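Local coordinates for cellulase (Uncultured bacterium, PDB 6XSO), which probably hydrolyses internal beta-1,4-glycosidic bonds of cellulose and related plant polysaccharides as a broad-specificity endoglucanase of glycoside hydrolase family 5, subfamily 4, at residues 50-53 and 54-58; 132-135 and 136-139. All blocks are in the same frame, centred on the assembly; numbering follows the deposited sequence.

Contact 1. Residues 50-53 and 54-58; sequences TTVQ and HETCW
The H54 imidazole leads away from the preceding turn, and the side-chain atom that comes nearest to it is H54 CB, 3.5 Å from T51 O; W99 stacks on the ring and W48 meets it at a shallow angle. Both ring nitrogens have partners, ND1 the carboxylate of E88 and NE2 the carbonyl of L39, which fix the rotation of the ring. The V52 carbonyl, also a flat group, takes two donors from one residue. T56 OG1 reaches V52 O at 2.7 Å from above the carbonyl plane, 38° out of it, while T56 N reaches the same V52 O at 2.9 Å from the opposite face. A first torsion of 69° sets T56 OG1 between its own N and carbonyl carbon and so turns the hydroxyl back onto that oxygen; T56 CG2 meanwhile slants across V52 CG1 at 3.9 Å. V52 belongs to the short helix 51-55, which lies in the long connection after the first strand of the TIM barrel. T50 is its N-cap: its OG1 accepts from Q53 N at 3.1 Å. One turn on, E55 N donates to T51 O at 3.0 Å. The side chains of the same pair are joined by a water, 2.7 Å from T51 OG1 and 2.8 Å from E55 OE1, to which it donates. The E55 carboxylate is fixed further by a salt bridge from OE1 to R102 and a hydrogen bond from OE2 to T63, an arrangement likely to favour its charged form.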
ATOM      1  N   THR A  50     -11.104 -10.224 -20.509  1.00 36.04           N
ATOM      2  CA  THR A  50     -10.228 -11.228 -19.919  1.00 35.50           C
ATOM      3  C   THR A  50      -9.405 -10.594 -18.802  1.00 32.99           C
ATOM      4  O   THR A  50      -9.182  -9.375 -18.782  1.00 33.50           O
ATOM      5  CB  THR A  50      -9.221 -11.807 -20.919  1.00 38.90           C
ATOM      6  OG1 THR A  50      -8.210 -10.829 -21.200  1.00 36.52           O
ATOM      7  CG2 THR A  50      -9.908 -12.209 -22.216  1.00 35.89           C
ATOM      8  N   THR A  51      -8.928 -11.430 -17.874  1.00 34.76           N
ATOM      9  CA  THR A  51      -8.067 -10.888 -16.827  1.00 32.96           C
ATOM     10  C   THR A  51      -6.745 -10.396 -17.404  1.00 31.92           C
ATOM     11  O   THR A  51      -6.126  -9.478 -16.856  1.00 29.02           O
ATOM     12  CB  THR A  51      -7.785 -11.902 -15.716  1.00 29.69           C
ATOM     13  OG1 THR A  51      -6.968 -12.969 -16.208  1.00 32.25           O
ATOM     14  CG2 THR A  51      -9.035 -12.474 -15.150  1.00 29.16           C
ATOM     15  N   VAL A  52      -6.290 -10.997 -18.501  1.00 32.58           N
ATOM     16  CA  VAL A  52      -4.997 -10.629 -19.071  1.00 31.53           C
ATOM     17  C   VAL A  52      -5.018  -9.190 -19.555  1.00 30.86           C
ATOM     18  O   VAL A  52      -4.033  -8.459 -19.417  1.00 30.14           O
ATOM     19  CB  VAL A  52      -4.640 -11.611 -20.202  1.00 33.18           C
ATOM     20  CG1 VAL A  52      -3.412 -11.159 -20.966  1.00 38.10           C
ATOM     21  CG2 VAL A  52      -4.440 -13.009 -19.627  1.00 35.37           C
ATOM     22  N   GLN A  53      -6.131  -8.780 -20.170  1.00 31.28           N
ATOM     23  CA  GLN A  53      -6.233  -7.415 -20.673  1.00 33.24           C
ATOM     24  C   GLN A  53      -6.011  -6.409 -19.555  1.00 30.48           C
ATOM     25  O   GLN A  53      -5.316  -5.409 -19.739  1.00 32.84           O
ATOM     26  CB  GLN A  53      -7.608  -7.195 -21.294  1.00 32.77           C
ATOM     27  CG  GLN A  53      -7.819  -7.912 -22.606  1.00 37.15           C
ATOM     28  CD  GLN A  53      -9.259  -7.897 -23.032  1.00 42.55           C
ATOM     29  OE1 GLN A  53     -10.124  -7.389 -22.322  1.00 39.24           O
ATOM     30  NE2 GLN A  53      -9.531  -8.463 -24.193  1.00 45.57           N
ATOM     31  N   HIS A  54      -6.584  -6.672 -18.385  1.00 28.24           N
ATOM     32  CA  HIS A  54      -6.422  -5.796 -17.231  1.00 28.47           C
ATOM     33  C   HIS A  54      -4.990  -5.840 -16.725  1.00 27.54           C
ATOM     34  O   HIS A  54      -4.343  -4.795 -16.579  1.00 26.05           O
ATOM     35  CB  HIS A  54      -7.438  -6.275 -16.195  1.00 26.34           C
ATOM     36  CG  HIS A  54      -7.387  -5.583 -14.870  1.00 26.78           C
ATOM     37  ND1 HIS A  54      -8.470  -5.591 -14.021  1.00 26.06           N
ATOM     38  CD2 HIS A  54      -6.405  -4.910 -14.220  1.00 25.36           C
ATOM     39  CE1 HIS A  54      -8.167  -4.936 -12.915  1.00 23.91           C
ATOM     40  NE2 HIS A  54      -6.919  -4.524 -13.006  1.00 26.13           N
ATOM     41  N   GLU A  55      -4.460  -7.044 -16.507  1.00 27.93           N
ATOM     42  CA  GLU A  55      -3.152  -7.201 -15.881  1.00 26.80           C
ATOM     43  C   GLU A  55      -2.037  -6.610 -16.728  1.00 26.81           C
ATOM     44  O   GLU A  55      -1.035  -6.128 -16.178  1.00 26.38           O
ATOM     45  CB  GLU A  55      -2.896  -8.691 -15.646  1.00 25.46           C
ATOM     46  CG  GLU A  55      -1.604  -9.006 -14.904  1.00 24.61           C
ATOM     47  CD  GLU A  55      -1.599 -10.393 -14.289  1.00 24.78           C
ATOM     48  OE1 GLU A  55      -2.602 -11.130 -14.459  1.00 27.88           O
ATOM     49  OE2 GLU A  55      -0.566 -10.776 -13.680  1.00 25.04           O
ATOM     50  N   THR A  56      -2.196  -6.617 -18.047  1.00 27.19           N
ATOM     51  CA  THR A  56      -1.146  -6.205 -18.970  1.00 29.71           C
ATOM     52  C   THR A  56      -1.362  -4.821 -19.591  1.00 27.70           C
ATOM     53  O   THR A  56      -0.562  -4.410 -20.439  1.00 30.78           O
ATOM     54  CB  THR A  56      -0.979  -7.249 -20.095  1.00 28.97           C
ATOM     55  OG1 THR A  56      -2.123  -7.250 -20.968  1.00 31.41           O
ATOM     56  CG2 THR A  56      -0.796  -8.665 -19.527  1.00 33.11           C
ATOM     57  N   CYS A  57      -2.398  -4.081 -19.196  1.00 27.72           N
ATOM     58  CA  CYS A  57      -2.711  -2.871 -19.955  1.00 29.53           C
ATOM     59  C   CYS A  57      -1.709  -1.744 -19.744  1.00 28.12           C
ATOM     60  O   CYS A  57      -1.685  -0.818 -20.557  1.00 30.93           O
ATOM     61  CB  CYS A  57      -4.148  -2.418 -19.703  1.00 30.83           C
ATOM     62  SG  CYS A  57      -4.462  -1.599 -18.169  1.00 33.70           S
ATOM     63  N   TRP A  58      -0.860  -1.806 -18.711  1.00 27.14           N
ATOM     64  CA  TRP A  58       0.201  -0.822 -18.525  1.00 25.22           C
ATOM     65  C   TRP A  58       1.591  -1.398 -18.819  1.00 27.12           C
ATOM     66  O   TRP A  58       2.601  -0.879 -18.325  1.00 29.61           O
ATOM     67  CB  TRP A  58       0.134  -0.194 -17.133  1.00 24.35           C
ATOM     68  CG  TRP A  58      -1.018   0.779 -16.958  1.00 25.53           C
ATOM     69  CD1 TRP A  58      -1.886   1.218 -17.920  1.00 28.30           C
ATOM     70  CD2 TRP A  58      -1.397   1.441 -15.749  1.00 24.20           C
ATOM     71  NE1 TRP A  58      -2.800   2.100 -17.375  1.00 26.92           N
ATOM     72  CE2 TRP A  58      -2.518   2.251 -16.043  1.00 22.74           C
ATOM     73  CE3 TRP A  58      -0.903   1.418 -14.440  1.00 23.16           C
ATOM     74  CZ2 TRP A  58      -3.146   3.029 -15.076  1.00 24.41           C
ATOM     75  CZ3 TRP A  58      -1.531   2.192 -13.483  1.00 24.76           C
ATOM     76  CH2 TRP A  58      -2.630   2.981 -13.800  1.00 25.93           C
TER
HETATM   77  O   HOH W   1      -4.295 -12.492 -16.162  1.00 28.51           O

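Contact 2. Residues 132-135 and 136-139; sequences FKSW and IKAD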
ATOM      1  N   PHE A 132     -10.463   9.307 -16.502  1.00 39.94           N
ATOM      2  CA  PHE A 132     -10.409   8.648 -15.205  1.00 38.78           C
ATOM      3  C   PHE A 132     -10.944   9.581 -14.127  1.00 40.78           C
ATOM      4  O   PHE A 132     -10.466  10.715 -13.981  1.00 34.56           O
ATOM      5  CB  PHE A 132      -8.974   8.246 -14.883  1.00 32.74           C
ATOM      6  CG  PHE A 132      -8.794   7.722 -13.494  1.00 33.61           C
ATOM      7  CD1 PHE A 132      -8.291   8.536 -12.496  1.00 32.95           C
ATOM      8  CD2 PHE A 132      -9.141   6.416 -13.182  1.00 37.62           C
ATOM      9  CE1 PHE A 132      -8.136   8.056 -11.215  1.00 31.23           C
ATOM     10  CE2 PHE A 132      -8.979   5.928 -11.900  1.00 30.89           C
ATOM     11  CZ  PHE A 132      -8.471   6.749 -10.912  1.00 31.32           C
ATOM     12  N   LYS A 133     -11.952   9.116 -13.390  1.00 37.33           N
ATOM     13  CA  LYS A 133     -12.449   9.815 -12.206  1.00 36.33           C
ATOM     14  C   LYS A 133     -12.575   8.774 -11.102  1.00 30.74           C
ATOM     15  O   LYS A 133     -13.394   7.855 -11.208  1.00 35.95           O
ATOM     16  CB  LYS A 133     -13.794  10.503 -12.438  1.00 38.14           C
ATOM     17  CG  LYS A 133     -14.003  11.613 -11.402  1.00 45.99           C
ATOM     18  CD  LYS A 133     -15.370  12.289 -11.437  1.00 46.59           C
ATOM     19  CE  LYS A 133     -15.293  13.637 -10.726  1.00 68.57           C
ATOM     20  NZ  LYS A 133     -16.615  14.175 -10.301  1.00 71.97           N
ATOM     21  N   SER A 134     -11.766   8.897 -10.054  1.00 26.07           N
ATOM     22  CA  SER A 134     -11.784   7.897  -8.997  1.00 22.67           C
ATOM     23  C   SER A 134     -13.119   7.942  -8.261  1.00 24.23           C
ATOM     24  O   SER A 134     -13.698   9.013  -8.054  1.00 25.96           O
ATOM     25  CB  SER A 134     -10.653   8.161  -8.008  1.00 24.33           C
ATOM     26  OG  SER A 134     -10.750   9.466  -7.476  1.00 24.10           O
ATOM     27  N   TRP A 135     -13.612   6.769  -7.860  1.00 24.28           N
ATOM     28  CA  TRP A 135     -14.922   6.707  -7.224  1.00 23.75           C
ATOM     29  C   TRP A 135     -14.865   6.806  -5.705  1.00 23.03           C
ATOM     30  O   TRP A 135     -15.874   7.187  -5.095  1.00 24.61           O
ATOM     31  CB  TRP A 135     -15.722   5.478  -7.673  1.00 26.77           C
ATOM     32  CG  TRP A 135     -15.238   4.134  -7.259  1.00 25.04           C
ATOM     33  CD1 TRP A 135     -14.285   3.384  -7.872  1.00 23.98           C
ATOM     34  CD2 TRP A 135     -15.724   3.342  -6.162  1.00 23.20           C
ATOM     35  NE1 TRP A 135     -14.118   2.183  -7.214  1.00 25.09           N
ATOM     36  CE2 TRP A 135     -15.012   2.131  -6.176  1.00 22.99           C
ATOM     37  CE3 TRP A 135     -16.691   3.544  -5.171  1.00 26.76           C
ATOM     38  CZ2 TRP A 135     -15.229   1.128  -5.233  1.00 24.85           C
ATOM     39  CZ3 TRP A 135     -16.903   2.547  -4.237  1.00 25.73           C
ATOM     40  CH2 TRP A 135     -16.180   1.350  -4.283  1.00 28.13           C
ATOM     41  N   ILE A 136     -13.728   6.483  -5.091  1.00 22.82           N
ATOM     42  CA  ILE A 136     -13.550   6.595  -3.649  1.00 21.01           C
ATOM     43  C   ILE A 136     -12.824   7.916  -3.403  1.00 21.54           C
ATOM     44  O   ILE A 136     -11.656   8.060  -3.775  1.00 23.13           O
ATOM     45  CB  ILE A 136     -12.769   5.414  -3.064  1.00 22.77           C
ATOM     46  CG1 ILE A 136     -13.474   4.100  -3.394  1.00 22.99           C
ATOM     47  CG2 ILE A 136     -12.600   5.589  -1.556  1.00 24.15           C
ATOM     48  CD1 ILE A 136     -12.673   2.876  -3.000  1.00 24.13           C
ATOM     49  N   LYS A 137     -13.503   8.881  -2.797  1.00 22.60           N
ATOM     50  CA  LYS A 137     -12.914  10.189  -2.542  1.00 21.42           C
ATOM     51  C   LYS A 137     -13.036  10.572  -1.074  1.00 23.60           C
ATOM     52  O   LYS A 137     -14.013  10.224  -0.399  1.00 22.84           O
ATOM     53  CB  LYS A 137     -13.579  11.278  -3.386  1.00 23.33           C
ATOM     54  CG  LYS A 137     -13.507  11.021  -4.884  1.00 22.78           C
ATOM     55  CD  LYS A 137     -13.842  12.286  -5.650  1.00 24.12           C
ATOM     56  CE  LYS A 137     -13.747  12.133  -7.148  1.00 26.24           C
ATOM     57  NZ  LYS A 137     -12.383  11.747  -7.585  1.00 25.42           N
ATOM     58  N   ALA A 138     -12.039  11.324  -0.601  1.00 19.81           N
ATOM     59  CA  ALA A 138     -12.023  11.858   0.761  1.00 19.57           C
ATOM     60  C   ALA A 138     -12.913  13.091   0.783  1.00 23.72           C
ATOM     61  O   ALA A 138     -12.461  14.240   0.759  1.00 22.32           O
ATOM     62  CB  ALA A 138     -10.597  12.168   1.201  1.00 20.50           C
ATOM     63  N   ASP A 139     -14.214  12.821   0.791  1.00 22.65           N
ATOM     64  CA  ASP A 139     -15.265  13.825   0.721  1.00 22.79           C
ATOM     65  C   ASP A 139     -16.441  13.163   1.413  1.00 22.86           C
ATOM     66  O   ASP A 139     -16.785  12.032   1.054  1.00 23.11           O
ATOM     67  CB  ASP A 139     -15.598  14.145  -0.726  1.00 25.39           C
ATOM     68  CG  ASP A 139     -16.731  15.141  -0.855  1.00 24.43           C
ATOM     69  OD1 ASP A 139     -17.913  14.776  -0.616  1.00 25.04           O
ATOM     70  OD2 ASP A 139     -16.459  16.322  -1.165  1.00 25.37           O
TER
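With CG placed anti to its carbonyl carbon, K137 runs extended until a bend at its last torsion (chi4 -60°), which swings NZ back over S134. This return belongs to the loop that leaves the third strand of the TIM barrel for helix 140-161, and an inverse gamma turn centred on A138 follows it. The ammonium grips S134 twice: NZ donates to S134 OG at 2.8 Å and to S134 O at 3.1 Å, the second approach tilted 25° from the carbonyl plane. D128 adds a salt bridge to the same nitrogen, and S134 OG is also bonded to the G126 carbonyl, so buried polar atoms are satisfied and the lysine is probably held charged. A methionine in place of K137 would probably leave the D128 carboxylate without this charged mate and S134 O and OG without their shared donor. K133 crosses K137 at about a right angle, its CG 4.1 Å from K137 NZ. Next along the chain, the W135 indole, its NE1 bonded to D124, lies beside the I136 side chain, and I136 CG1 makes a CH-pi contact 3.5 Å from the centroid of the W135 six-membered ring, just 7° off the ring normal.

How the contacts relate
Contacts 1 and 2 show how one TIM barrel orders two of its strand-to-helix connections by different local contacts. Residues 50-58, after the first strand, form a short helix at a partly buried site, organised by backbone carbonyls, threonine hydroxyls and a water. Residues 132-139, after the third strand, have no regular secondary structure, and their more deeply buried contact relies on a lysine folded back over the chain and an aliphatic-aromatic pair. They lean on different helices, 97-111 for contact 1 and 140-161 and 196-219 for contact 2, though W58 and F132 both touch N42. Their centres lie about 22 Å apart and their nearest atoms about 7 Å, without touching.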